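Local coordinates for protein putative short-chain dehydrogenase/reductase (Burkholderia xenovorans, PDB 5IZ4) that probably works as an NAD(P)(H)-dependent oxidoreductase of the short-chain dehydrogenase/reductase family, and binds ADP in its nucleotide site, at residues T104-I116 and L164-S176. Residues are numbered along the deposited sequence; the frame is centred on the assembly and turned at random. Where two conformers were deposited one is given.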
# COMPACT_ATOMS: atom_id res chain seq x y z
N THR A 104 -11.44 15.84 15.92
CA THR A 104 -12.24 15.39 17.05
C THR A 104 -12.48 13.90 16.94
O THR A 104 -12.30 13.29 15.88
CB THR A 104 -13.59 16.14 17.13
OG1 THR A 104 -14.20 15.88 18.39
CG2 THR A 104 -14.52 15.66 16.03
N THR A 105 -12.86 13.31 18.07
CA THR A 105 -13.26 11.91 18.11
C THR A 105 -14.05 11.67 19.38
O THR A 105 -14.29 12.59 20.18
CB THR A 105 -12.06 10.96 18.03
OG1 THR A 105 -12.54 9.62 17.82
CG2 THR A 105 -11.24 11.02 19.32
N ARG A 106 -14.48 10.43 19.55
CA ARG A 106 -15.04 9.94 20.80
C ARG A 106 -14.78 8.44 20.83
O ARG A 106 -15.00 7.76 19.82
CB ARG A 106 -16.53 10.24 20.91
CG ARG A 106 -17.17 9.75 22.19
CD ARG A 106 -18.40 10.59 22.55
NE ARG A 106 -19.43 10.53 21.51
CZ ARG A 106 -20.31 9.54 21.38
NH1 ARG A 106 -20.27 8.50 22.22
NH2 ARG A 106 -21.22 9.57 20.42
N VAL A 107 -14.29 7.93 21.96
CA VAL A 107 -13.97 6.51 22.05
C VAL A 107 -15.26 5.70 22.06
O VAL A 107 -16.10 5.86 22.96
CB VAL A 107 -13.13 6.21 23.30
CG1 VAL A 107 -12.88 4.71 23.41
CG2 VAL A 107 -11.81 6.96 23.24
N ILE A 108 -15.42 4.83 21.07
CA ILE A 108 -16.53 3.88 20.97
C ILE A 108 -15.95 2.58 20.44
O ILE A 108 -15.39 2.59 19.34
CB ILE A 108 -17.64 4.37 20.03
CG1 ILE A 108 -18.09 5.79 20.38
CG2 ILE A 108 -18.81 3.41 20.05
CD1 ILE A 108 -18.97 6.41 19.30
N PRO A 109 -16.06 1.46 21.15
CA PRO A 109 -15.50 0.20 20.64
C PRO A 109 -16.04 -0.13 19.25
O PRO A 109 -17.23 0.03 18.98
CB PRO A 109 -15.94 -0.84 21.67
CG PRO A 109 -16.11 -0.04 22.95
CD PRO A 109 -16.64 1.30 22.50
N HIS A 110 -15.14 -0.60 18.37
CA HIS A 110 -15.51 -0.85 16.99
C HIS A 110 -16.51 -1.99 16.86
O HIS A 110 -17.20 -2.09 15.84
CB HIS A 110 -14.27 -1.18 16.13
CG HIS A 110 -13.38 -0.01 15.86
ND1 HIS A 110 -12.92 0.30 14.59
CD2 HIS A 110 -12.80 0.90 16.69
CE1 HIS A 110 -12.13 1.36 14.66
NE2 HIS A 110 -12.05 1.74 15.92
N ASN A 111 -16.59 -2.87 17.86
CA ASN A 111 -17.54 -3.97 17.85
C ASN A 111 -18.83 -3.65 18.59
O ASN A 111 -19.73 -4.49 18.64
CB ASN A 111 -16.90 -5.23 18.46
CG ASN A 111 -16.37 -5.00 19.86
OD1 ASN A 111 -15.95 -3.89 20.20
ND2 ASN A 111 -16.36 -6.05 20.67
N ALA A 112 -18.96 -2.46 19.17
CA ALA A 112 -20.21 -2.03 19.78
C ALA A 112 -21.05 -1.30 18.73
O ALA A 112 -21.20 -0.08 18.74
CB ALA A 112 -19.93 -1.14 20.99
N PHE A 113 -21.57 -2.09 17.78
CA PHE A 113 -22.29 -1.51 16.64
C PHE A 113 -23.47 -0.67 17.08
O PHE A 113 -23.81 0.31 16.40
CB PHE A 113 -22.78 -2.62 15.70
CG PHE A 113 -21.67 -3.34 15.04
CD1 PHE A 113 -21.13 -2.87 13.85
CD2 PHE A 113 -21.13 -4.48 15.61
CE1 PHE A 113 -20.09 -3.53 13.24
CE2 PHE A 113 -20.08 -5.15 15.00
CZ PHE A 113 -19.56 -4.67 13.82
N ASP A 114 -24.10 -1.02 18.20
CA ASP A 114 -25.28 -0.41 18.78
C ASP A 114 -24.99 0.90 19.50
O ASP A 114 -25.92 1.51 20.05
CB ASP A 114 -25.93 -1.39 19.77
CG ASP A 114 -24.98 -1.80 20.92
OD1 ASP A 114 -23.76 -2.00 20.71
OD2 ASP A 114 -25.48 -1.94 22.06
N GLN A 115 -23.73 1.31 19.59
CA GLN A 115 -23.34 2.48 20.38
C GLN A 115 -22.72 3.58 19.53
O GLN A 115 -22.13 4.52 20.08
CB GLN A 115 -22.40 2.05 21.51
CG GLN A 115 -23.05 0.99 22.39
CD GLN A 115 -22.32 0.78 23.71
OE1 GLN A 115 -21.11 0.94 23.80
NE2 GLN A 115 -23.08 0.41 24.74
N ILE A 116 -22.85 3.50 18.22
CA ILE A 116 -22.47 4.59 17.33
C ILE A 116 -23.64 4.84 16.39
O ILE A 116 -24.47 3.95 16.17
CB ILE A 116 -21.15 4.26 16.58
CG1 ILE A 116 -20.54 5.53 15.98
CG2 ILE A 116 -21.39 3.20 15.51
CD1 ILE A 116 -19.09 5.35 15.52
N LEU A 164 -5.06 4.22 8.27
CA LEU A 164 -4.34 3.22 7.50
C LEU A 164 -4.89 1.82 7.71
O LEU A 164 -5.07 1.07 6.74
CB LEU A 164 -2.86 3.26 7.87
CG LEU A 164 -2.14 4.54 7.46
CD1 LEU A 164 -0.69 4.51 7.98
CD2 LEU A 164 -2.18 4.70 5.94
N ASN A 165 -5.18 1.44 8.96
CA ASN A 165 -5.52 0.05 9.25
C ASN A 165 -6.88 -0.15 9.92
O ASN A 165 -7.20 -1.27 10.31
CB ASN A 165 -4.42 -0.61 10.09
CG ASN A 165 -4.29 -0.01 11.49
OD1 ASN A 165 -5.07 0.86 11.90
ND2 ASN A 165 -3.30 -0.49 12.25
N GLY A 166 -7.68 0.91 10.07
CA GLY A 166 -9.04 0.75 10.59
C GLY A 166 -9.15 0.51 12.09
O GLY A 166 -10.15 -0.04 12.55
N THR A 167 -8.13 0.90 12.85
CA THR A 167 -8.18 0.80 14.30
C THR A 167 -8.57 2.15 14.89
O THR A 167 -9.29 2.92 14.24
CB THR A 167 -6.84 0.33 14.86
OG1 THR A 167 -5.83 1.29 14.52
CG2 THR A 167 -6.48 -1.04 14.27
N GLY A 168 -8.13 2.45 16.10
CA GLY A 168 -8.32 3.80 16.62
C GLY A 168 -9.55 3.95 17.50
O GLY A 168 -10.26 3.00 17.82
N SER A 169 -9.80 5.21 17.86
CA SER A 169 -10.77 5.50 18.92
C SER A 169 -12.19 5.06 18.55
O SER A 169 -12.95 4.63 19.42
CB SER A 169 -10.72 6.99 19.26
OG SER A 169 -10.76 7.77 18.07
N SER A 170 -12.56 5.15 17.28
CA SER A 170 -13.87 4.67 16.84
C SER A 170 -13.82 4.39 15.35
O SER A 170 -12.93 4.87 14.64
CB SER A 170 -14.98 5.69 17.12
OG SER A 170 -14.99 6.71 16.13
N ILE A 171 -14.80 3.63 14.88
CA ILE A 171 -14.86 3.35 13.45
C ILE A 171 -15.20 4.62 12.67
O ILE A 171 -14.78 4.77 11.51
CB ILE A 171 -15.86 2.20 13.18
CG1 ILE A 171 -15.65 1.64 11.77
CG2 ILE A 171 -17.31 2.65 13.39
CD1 ILE A 171 -16.61 0.51 11.41
N ALA A 172 -15.95 5.55 13.27
CA ALA A 172 -16.21 6.83 12.60
C ALA A 172 -14.93 7.65 12.48
O ALA A 172 -14.71 8.33 11.47
CB ALA A 172 -17.29 7.62 13.35
N TYR A 173 -14.09 7.60 13.51
CA TYR A 173 -12.80 8.29 13.44
C TYR A 173 -11.91 7.65 12.37
O TYR A 173 -11.32 8.35 11.53
CB TYR A 173 -12.13 8.24 14.81
CG TYR A 173 -10.77 8.88 14.88
CD1 TYR A 173 -10.63 10.25 15.09
CD2 TYR A 173 -9.61 8.12 14.75
CE1 TYR A 173 -9.38 10.85 15.18
CE2 TYR A 173 -8.36 8.71 14.83
CZ TYR A 173 -8.25 10.07 15.04
OH TYR A 173 -7.01 10.65 15.12
N ALA A 174 -11.83 6.33 12.37
CA ALA A 174 -10.98 5.66 11.39
C ALA A 174 -11.44 5.99 9.97
O ALA A 174 -10.62 6.31 9.10
CB ALA A 174 -11.01 4.15 11.63
N ALA A 175 -12.75 5.92 9.72
CA ALA A 175 -13.27 6.24 8.40
C ALA A 175 -12.90 7.66 8.00
O ALA A 175 -12.48 7.90 6.85
CB ALA A 175 -14.79 6.07 8.37
N SER A 176 -13.03 8.62 8.92
CA SER A 176 -12.74 10.00 8.57
C SER A 176 -11.28 10.18 8.21
O SER A 176 -10.95 10.99 7.35
CB SER A 176 -13.14 10.96 9.72
OG SER A 176 -12.20 10.88 10.79
O HOH W 1 -16.32 8.63 17.45
O HOH W 2 -16.66 2.58 16.88
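The His110 imidazole lies with one face over the start of helix 171-191, Ile171 N standing 3.4 Å above the ring plane near its rim. At the ring edge NE2 donates to Gly168 O (2.9 Å), a bent bond (N-H...O angle 139°) that reaches the carbonyl from above its plane. ND1, across CE1 from NE2, is hydrogen-bonded to Ser186 of the second subunit; the two bonds together fix the ring's rotation, and the ND1 bond ties the loop to the second subunit. Farther along, Ser169 O accepts from Ile108 N at 3.0 Å (N-H...O angle 160°). This pairs the loop after strand 97-100 of the Rossmann-fold sheet with the segment leading into helix 171-191, whose N-cap is Ser170: its OG takes Tyr173 N at 2.9 Å. Two waters bridge the segments: one donates to Arg106 O and accepts from Ser170 OG; the other accepts from Ile171 N and lies within hydrogen-bonding distance of Ile108 O. In Tyr173, a YxxxK tyrosine of the kind that is catalytic in this family, CG is anti to the backbone N (chi1 179°), which brings CD1 3.3 Å from Thr105 CB. Thr105 OG1 and Ser169 OG are hydrogen-bonded at 2.6 Å, the latter oxygen also sitting over the tyrosine ring near its rim. Ile116 CD1 packs on Ala172 CB at 3.6 Å.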